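Local coordinates for protein sugar kinase (Agrobacterium tumefaciens, PDB 2RBC) that probably transfers phosphate from ATP to a sugar or a related carbohydrate, as a putative ribokinase-like member of the pfkB family of carbohydrate kinases, at residues V296-V301 with P317-T322; G28-L33 with M286-Q291; S71-V76 with G81-W86. One frame throughout, in Å; residues are numbered along the deposited sequence. Where two conformers were deposited one is given.

Interaction 1: V296-V301 with P317-T322; sequences VRLSSV and PTREET. With SO4 (sulfate ion), chain B.
Thr-322 presses its methyl group between Leu-298 and Val-301, where the start of helix 319-330 packs on helix 292-307, the last two helices in the alpha/beta domain of this ribokinase-like fold. Thr-318 and Glu-321 form a capping box at that start: Glu-321 N gives a bond to Thr-318 OG1, and Thr-318 N gives one to Glu-321 OE1, met from above the carboxylate plane.

The tight part is apolar. Thr-322 CG2 lies 3.7 Å from Leu-298 CD1, the two side chains crossing at about a right angle, and 3.4 Å from the backbone O of Leu-298. It also meets Val-301 CG1 at 3.8 Å, and the Thr-322 and Val-301 side chains slide past each other in opposite directions. Threonine suits this buried place because its two branches part company: CG2 stands anti to the backbone N and faces the neighbouring helix, while OG1 turns back to Thr-318 O at 2.9 Å. That carbonyl thus takes two bonds, from Thr-322 OG1 and Thr-322 N, which arrive from opposite faces of its plane. Met-79 adds to the cover over Leu-298 and Thr-322.

Toward the more open side the contact becomes looser and polar. Arg-319, bent at chi2 (54°), lays one face of its guanidinium over Leu-298, whose CD2 sits 3.6 Å above the plane and offset toward the rim. NH1 hydrogen-bonds Met-79 O, while NE and NH2 form salt bridges with Glu-323 and Glu-288, partners that would fix the group's rotation. Arg-297 takes no part in the 317-322 contact; its chain passes Met-326 and Leu-330 of helix 319-330 to reach a sulfate, probably from the crystallisation liquor and also held by Gln-261 and Arg-332; its NH2 reaches O2 of the sulfate at 2.9 Å, near the guanidinium plane.

Interaction 2: G28-L33 with M286-Q291; sequences GGKHVL and MAEGMQ
Lys-30 lies against Ala-287 where the first strand of the central, largely parallel sheet meets the end of helix 274-287, a helix-on-sheet contact within the ribokinase-like alpha/beta fold. A Schellman motif closes that helix, with Gly-289 at positive phi, a conformation that favours glycine, and its N bonded to Met-286 O.

Van der Waals contacts come first. Ala-287 CB touches Lys-30 CB at 3.7 Å and, more loosely, Val-32 CG2 at 4.2 Å; a small methyl lets the helix end come close to the strand. The lysine's chain is bent at chi2 (-68°), which carries its methylenes alongside the helix end: CG is 4.0 Å from Glu-288 CG, and CD is 3.7 Å from Ala-287 O. Lysine fits this exposed border of the contact, with aliphatic carbons to pack and an ammonium group for the wetter edge.

The polar links are made by water, for no direct hydrogen bond joins the two segments. One water accepts from Lys-30 N and donates to Glu-288 OE2, bridging backbone to carboxylate. The other carboxylate oxygen, Glu-288 OE1, makes a salt bridge with Arg-319, so the extended glutamate serves two neighbours. A second water donates to Ala-287 O at 2.7 Å, while its bond from Lys-30 NZ, at 3.4 Å, is weak.

Interaction 3: S71-V76 with G81-W86; sequences SAAYAV and GRASLW
Val-76 and Ala-83 bring helix 68-78 down onto strand 82-90, and the valine can be followed outward atom by atom. Its CB rests 3.9 Å from Ala-83 CB. Beyond it, CG1, anti to the backbone N (chi1 169°), bends over the strand and meets Arg-82 O at 3.5 Å. CG2, beside the backbone N, turns with CG1 toward Val-32 on the adjacent strand 31-35, so a branched apolar residue suits this buried place.

One turn earlier Ala-73 packs its CB 4.0 Å from Ala-83 CB, and its O is only 3.1 Å from that same methyl. The alanines facing each other, Ala-73 and Ala-83, are consistent with the 7.1 Å approach of the two short segments' axes. At the end of the contact Gly-81 N donates to Val-76 O, 2.8 Å away with an N-H...O angle of 149°. Glycine suits the place: Val-76 CG1 takes up the space where a CB would point.

Segment 71-76 runs nearly antiparallel to strand segment 82-86 (162°) across a short connection: the returning half of a beta-alpha-beta crossover from strand 31-35 to 82-90, interrupted by strands of the second sheet, as in the Rossmann-like alpha/beta core of ribokinase-family enzymes.

From the N terminus, the first strand of the sheet, entered through 28-33, waits some 250 residues for its partner at the end of helix 274-287, so interaction 2 closes a loop that takes in most of the chain. Interaction 3 falls wholly within that loop as a short helix-to-strand turn; the two share a sheet, strands 31-35 and 82-90 being neighbours, with His-31 NE2 and Ser-84 OG probably hydrogen-bonded. Interaction 1 opens only after interaction 2 has closed, joining two late helices over a 15-residue connection. It stays in touch with interaction 2 through the Arg-319 to Glu-288 salt bridge, whereas interactions 1 and 3 do not touch.

Interaction 1: V296-V301 with P317-T322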
# COMPACT_ATOMS: atom_id res chain seq x y z
N VAL A 296 -4.98 16.74 30.90
CA VAL A 296 -4.21 17.31 29.83
C VAL A 296 -2.75 16.86 29.95
O VAL A 296 -2.13 16.55 28.96
CB VAL A 296 -4.31 18.82 29.80
CG1 VAL A 296 -3.29 19.40 28.81
CG2 VAL A 296 -5.73 19.27 29.43
N ARG A 297 -2.20 16.88 31.15
CA ARG A 297 -0.84 16.38 31.38
C ARG A 297 -0.62 14.94 30.97
O ARG A 297 0.33 14.64 30.24
CB ARG A 297 -0.43 16.51 32.84
CG ARG A 297 -0.02 17.87 33.23
CD ARG A 297 0.01 18.03 34.70
NE ARG A 297 0.57 19.32 35.04
CZ ARG A 297 0.95 19.67 36.26
NH1 ARG A 297 0.80 18.84 37.28
NH2 ARG A 297 1.49 20.84 36.45
N LEU A 298 -1.48 14.05 31.45
CA LEU A 298 -1.36 12.64 31.13
C LEU A 298 -1.44 12.39 29.62
O LEU A 298 -0.65 11.61 29.09
CB LEU A 298 -2.46 11.83 31.84
CG LEU A 298 -2.39 10.31 31.81
CD1 LEU A 298 -1.26 9.72 32.67
CD2 LEU A 298 -3.77 9.71 32.15
N SER A 299 -2.40 13.05 28.96
CA SER A 299 -2.58 12.92 27.52
C SER A 299 -1.38 13.44 26.75
O SER A 299 -0.96 12.83 25.74
CB SER A 299 -3.82 13.68 27.10
OG SER A 299 -4.94 13.26 27.83
N SER A 300 -0.82 14.56 27.22
CA SER A 300 0.37 15.14 26.64
C SER A 300 1.57 14.22 26.74
O SER A 300 2.29 14.03 25.75
CB SER A 300 0.73 16.47 27.33
OG SER A 300 -0.27 17.44 27.04
N VAL A 301 1.82 13.67 27.92
CA VAL A 301 2.94 12.78 28.09
C VAL A 301 2.79 11.51 27.26
O VAL A 301 3.75 11.05 26.63
CB VAL A 301 3.18 12.45 29.62
CG1 VAL A 301 4.29 11.41 29.81
CG2 VAL A 301 3.54 13.76 30.37
N PRO A 317 2.13 4.37 24.56
CA PRO A 317 2.64 3.77 25.81
C PRO A 317 1.59 3.14 26.71
O PRO A 317 0.40 3.41 26.59
CB PRO A 317 3.26 4.96 26.53
CG PRO A 317 2.44 6.08 26.13
CD PRO A 317 2.11 5.84 24.66
N THR A 318 2.08 2.31 27.62
CA THR A 318 1.29 1.80 28.72
C THR A 318 0.98 2.92 29.70
O THR A 318 1.61 3.99 29.67
CB THR A 318 1.99 0.63 29.43
OG1 THR A 318 3.04 1.10 30.28
CG2 THR A 318 2.50 -0.39 28.39
N ARG A 319 -0.02 2.66 30.56
CA ARG A 319 -0.40 3.61 31.57
C ARG A 319 0.78 3.85 32.53
O ARG A 319 1.10 4.99 32.88
CB ARG A 319 -1.61 3.07 32.34
CG ARG A 319 -2.19 3.98 33.37
CD ARG A 319 -2.55 5.36 32.79
NE ARG A 319 -3.23 6.23 33.75
CZ ARG A 319 -4.56 6.32 33.86
NH1 ARG A 319 -5.35 5.57 33.10
NH2 ARG A 319 -5.09 7.16 34.73
N GLU A 320 1.42 2.75 32.90
CA GLU A 320 2.59 2.73 33.78
C GLU A 320 3.75 3.57 33.21
O GLU A 320 4.32 4.41 33.91
CB GLU A 320 3.03 1.28 33.98
CG GLU A 320 2.02 0.39 34.75
CD GLU A 320 0.70 0.12 33.99
OE1 GLU A 320 0.71 0.06 32.72
OE2 GLU A 320 -0.35 0.00 34.71
N GLU A 321 4.07 3.36 31.94
CA GLU A 321 5.13 4.12 31.26
C GLU A 321 4.84 5.61 31.27
O GLU A 321 5.74 6.41 31.54
CB GLU A 321 5.36 3.66 29.82
CG GLU A 321 6.03 2.33 29.73
CD GLU A 321 5.98 1.67 28.39
OE1 GLU A 321 5.26 2.13 27.44
OE2 GLU A 321 6.69 0.65 28.27
N THR A 322 3.58 5.97 30.99
CA THR A 322 3.14 7.37 31.02
C THR A 322 3.21 7.97 32.44
O THR A 322 3.74 9.08 32.63
CB THR A 322 1.70 7.54 30.41
OG1 THR A 322 1.58 6.83 29.16
CG2 THR A 322 1.37 9.05 30.19
S SO4 B . 4.21 22.00 34.15
O1 SO4 B . 4.64 22.38 35.49
O2 SO4 B . 2.76 21.89 34.11
O3 SO4 B . 4.59 23.01 33.16
O4 SO4 B . 4.81 20.70 33.85

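Interaction 2: G28-L33 with M286-Q291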
# COMPACT_ATOMS: atom_id res chain seq x y z
N GLY A 28 -10.56 -4.68 34.39
CA GLY A 28 -11.53 -3.56 34.60
C GLY A 28 -11.16 -2.38 33.72
O GLY A 28 -10.84 -2.53 32.53
N GLY A 29 -11.18 -1.19 34.31
CA GLY A 29 -10.95 0.03 33.57
C GLY A 29 -12.26 0.57 33.04
O GLY A 29 -13.18 -0.18 32.72
N LYS A 30 -12.33 1.87 32.90
CA LYS A 30 -13.48 2.49 32.29
C LYS A 30 -13.58 2.10 30.82
O LYS A 30 -12.59 1.85 30.16
CB LYS A 30 -13.41 4.01 32.44
CG LYS A 30 -13.41 4.46 33.92
CD LYS A 30 -14.73 4.18 34.60
CE LYS A 30 -14.67 4.43 36.09
NZ LYS A 30 -16.02 4.64 36.61
N HIS A 31 -14.81 2.08 30.33
CA HIS A 31 -15.11 1.68 29.00
C HIS A 31 -15.46 2.90 28.14
O HIS A 31 -16.40 3.62 28.44
CB HIS A 31 -16.28 0.71 29.02
CG HIS A 31 -16.40 -0.08 27.76
ND1 HIS A 31 -17.30 -1.12 27.63
CD2 HIS A 31 -15.72 -0.02 26.59
CE1 HIS A 31 -17.18 -1.64 26.41
NE2 HIS A 31 -16.24 -0.97 25.75
N VAL A 32 -14.66 3.13 27.10
CA VAL A 32 -14.81 4.27 26.19
C VAL A 32 -15.19 3.73 24.79
O VAL A 32 -14.51 2.85 24.28
CB VAL A 32 -13.51 5.07 26.08
CG1 VAL A 32 -13.69 6.24 25.15
CG2 VAL A 32 -13.01 5.55 27.46
N LEU A 33 -16.29 4.24 24.23
CA LEU A 33 -16.66 4.08 22.84
C LEU A 33 -15.97 5.10 21.97
O LEU A 33 -16.14 6.30 22.15
CB LEU A 33 -18.16 4.27 22.62
CG LEU A 33 -18.71 4.12 21.19
CD1 LEU A 33 -18.42 2.69 20.55
CD2 LEU A 33 -20.20 4.43 21.15
N MSE A 286 -11.37 11.50 31.33
CA MSE A 286 -12.73 11.96 31.59
C MSE A 286 -13.65 10.86 32.14
O MSE A 286 -14.38 11.10 33.10
CB MSE A 286 -13.37 12.59 30.35
CG MSE A 286 -12.71 13.83 29.83
SE MSE A 286 -12.55 15.30 31.11
CE MSE A 286 -10.73 14.90 31.83
N ALA A 287 -13.60 9.67 31.57
CA ALA A 287 -14.38 8.54 32.05
C ALA A 287 -13.98 8.22 33.51
O ALA A 287 -14.83 7.90 34.37
CB ALA A 287 -14.20 7.33 31.11
N GLU A 288 -12.70 8.41 33.81
CA GLU A 288 -12.18 8.25 35.16
C GLU A 288 -12.49 9.42 36.15
O GLU A 288 -12.18 9.29 37.31
CB GLU A 288 -10.66 8.04 35.14
CG GLU A 288 -10.20 6.83 34.40
CD GLU A 288 -8.68 6.65 34.37
OE1 GLU A 288 -7.93 7.54 34.88
OE2 GLU A 288 -8.25 5.59 33.85
N GLY A 289 -13.01 10.55 35.66
CA GLY A 289 -13.34 11.67 36.50
C GLY A 289 -12.14 12.51 36.88
O GLY A 289 -12.11 13.15 37.94
N MSE A 290 -11.12 12.53 36.04
CA MSE A 290 -9.89 13.21 36.37
C MSE A 290 -10.04 14.73 36.20
O MSE A 290 -10.75 15.17 35.32
CB MSE A 290 -8.78 12.72 35.44
CG MSE A 290 -7.42 13.04 35.94
SE MSE A 290 -6.06 12.19 34.83
CE MSE A 290 -6.67 10.41 35.11
N GLN A 291 -9.38 15.51 37.05
CA GLN A 291 -9.31 16.96 36.87
C GLN A 291 -8.67 17.32 35.54
O GLN A 291 -7.85 16.57 35.00
CB GLN A 291 -8.57 17.63 38.02
CG GLN A 291 -9.28 17.49 39.36
CD GLN A 291 -10.72 17.99 39.31
OE1 GLN A 291 -10.97 19.17 39.05
NE2 GLN A 291 -11.67 17.08 39.54
O HOH W 1 -9.90 3.11 33.89
O HOH W 2 -17.34 7.06 34.59

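Interaction 3: S71-V76 with G81-W86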
# COMPACT_ATOMS: atom_id res chain seq x y z
N SER A 71 -6.94 4.54 16.54
CA SER A 71 -5.75 4.80 17.32
C SER A 71 -6.11 5.32 18.73
O SER A 71 -5.43 5.02 19.70
CB SER A 71 -4.90 5.84 16.57
OG SER A 71 -4.32 5.28 15.38
N ALA A 72 -7.13 6.16 18.81
CA ALA A 72 -7.68 6.63 20.08
C ALA A 72 -8.15 5.43 20.89
O ALA A 72 -7.85 5.32 22.08
CB ALA A 72 -8.87 7.64 19.84
N ALA A 73 -8.87 4.52 20.24
CA ALA A 73 -9.29 3.29 20.89
C ALA A 73 -8.10 2.46 21.42
O ALA A 73 -8.15 1.95 22.52
CB ALA A 73 -10.22 2.43 19.96
N TYR A 74 -7.07 2.28 20.58
CA TYR A 74 -5.87 1.62 21.00
C TYR A 74 -5.24 2.29 22.22
O TYR A 74 -4.85 1.62 23.17
CB TYR A 74 -4.90 1.54 19.84
CG TYR A 74 -3.63 0.80 20.16
CD1 TYR A 74 -3.66 -0.54 20.53
CD2 TYR A 74 -2.41 1.43 20.10
CE1 TYR A 74 -2.52 -1.23 20.84
CE2 TYR A 74 -1.23 0.73 20.37
CZ TYR A 74 -1.30 -0.59 20.76
OH TYR A 74 -0.13 -1.29 21.03
N ALA A 75 -5.19 3.61 22.23
CA ALA A 75 -4.68 4.36 23.38
C ALA A 75 -5.50 4.13 24.65
O ALA A 75 -4.94 3.97 25.73
CB ALA A 75 -4.60 5.85 23.05
N VAL A 76 -6.82 4.09 24.52
CA VAL A 76 -7.67 3.76 25.67
C VAL A 76 -7.25 2.43 26.29
O VAL A 76 -7.09 2.33 27.51
CB VAL A 76 -9.19 3.76 25.32
CG1 VAL A 76 -10.01 3.15 26.50
CG2 VAL A 76 -9.66 5.19 25.01
N GLY A 81 -7.88 1.31 30.05
CA GLY A 81 -9.33 1.28 29.89
C GLY A 81 -9.76 0.16 28.98
O GLY A 81 -8.93 -0.65 28.52
N ARG A 82 -11.06 0.08 28.76
CA ARG A 82 -11.65 -0.87 27.81
C ARG A 82 -12.15 -0.06 26.64
O ARG A 82 -12.76 0.98 26.83
CB ARG A 82 -12.79 -1.65 28.46
CG ARG A 82 -12.27 -2.79 29.28
CD ARG A 82 -13.36 -3.50 30.03
NE ARG A 82 -13.89 -2.72 31.16
CZ ARG A 82 -15.16 -2.27 31.27
NH1 ARG A 82 -16.08 -2.47 30.31
NH2 ARG A 82 -15.52 -1.62 32.36
N ALA A 83 -11.85 -0.50 25.43
CA ALA A 83 -12.16 0.28 24.25
C ALA A 83 -13.03 -0.49 23.30
O ALA A 83 -12.74 -1.65 22.99
CB ALA A 83 -10.85 0.67 23.51
N SER A 84 -14.07 0.17 22.82
CA SER A 84 -14.90 -0.33 21.71
C SER A 84 -14.83 0.67 20.56
O SER A 84 -14.65 1.85 20.79
CB SER A 84 -16.34 -0.48 22.13
OG SER A 84 -16.47 -1.53 23.06
N LEU A 85 -14.95 0.17 19.34
CA LEU A 85 -14.89 0.99 18.18
C LEU A 85 -16.08 0.72 17.25
O LEU A 85 -16.39 -0.41 16.95
CB LEU A 85 -13.57 0.74 17.47
CG LEU A 85 -13.26 1.50 16.19
CD1 LEU A 85 -13.05 2.96 16.38
CD2 LEU A 85 -12.06 0.85 15.46
N TRP A 86 -16.74 1.80 16.82
CA TRP A 86 -17.76 1.74 15.78
C TRP A 86 -17.13 2.47 14.64
O TRP A 86 -16.59 3.54 14.79
CB TRP A 86 -19.05 2.46 16.18
CG TRP A 86 -19.81 1.80 17.29
CD1 TRP A 86 -19.51 0.59 17.90
CD2 TRP A 86 -21.00 2.27 17.90
NE1 TRP A 86 -20.45 0.31 18.87
CE2 TRP A 86 -21.38 1.33 18.89
CE3 TRP A 86 -21.80 3.41 17.71
CZ2 TRP A 86 -22.52 1.48 19.68
CZ3 TRP A 86 -22.94 3.56 18.53
CH2 TRP A 86 -23.27 2.61 19.49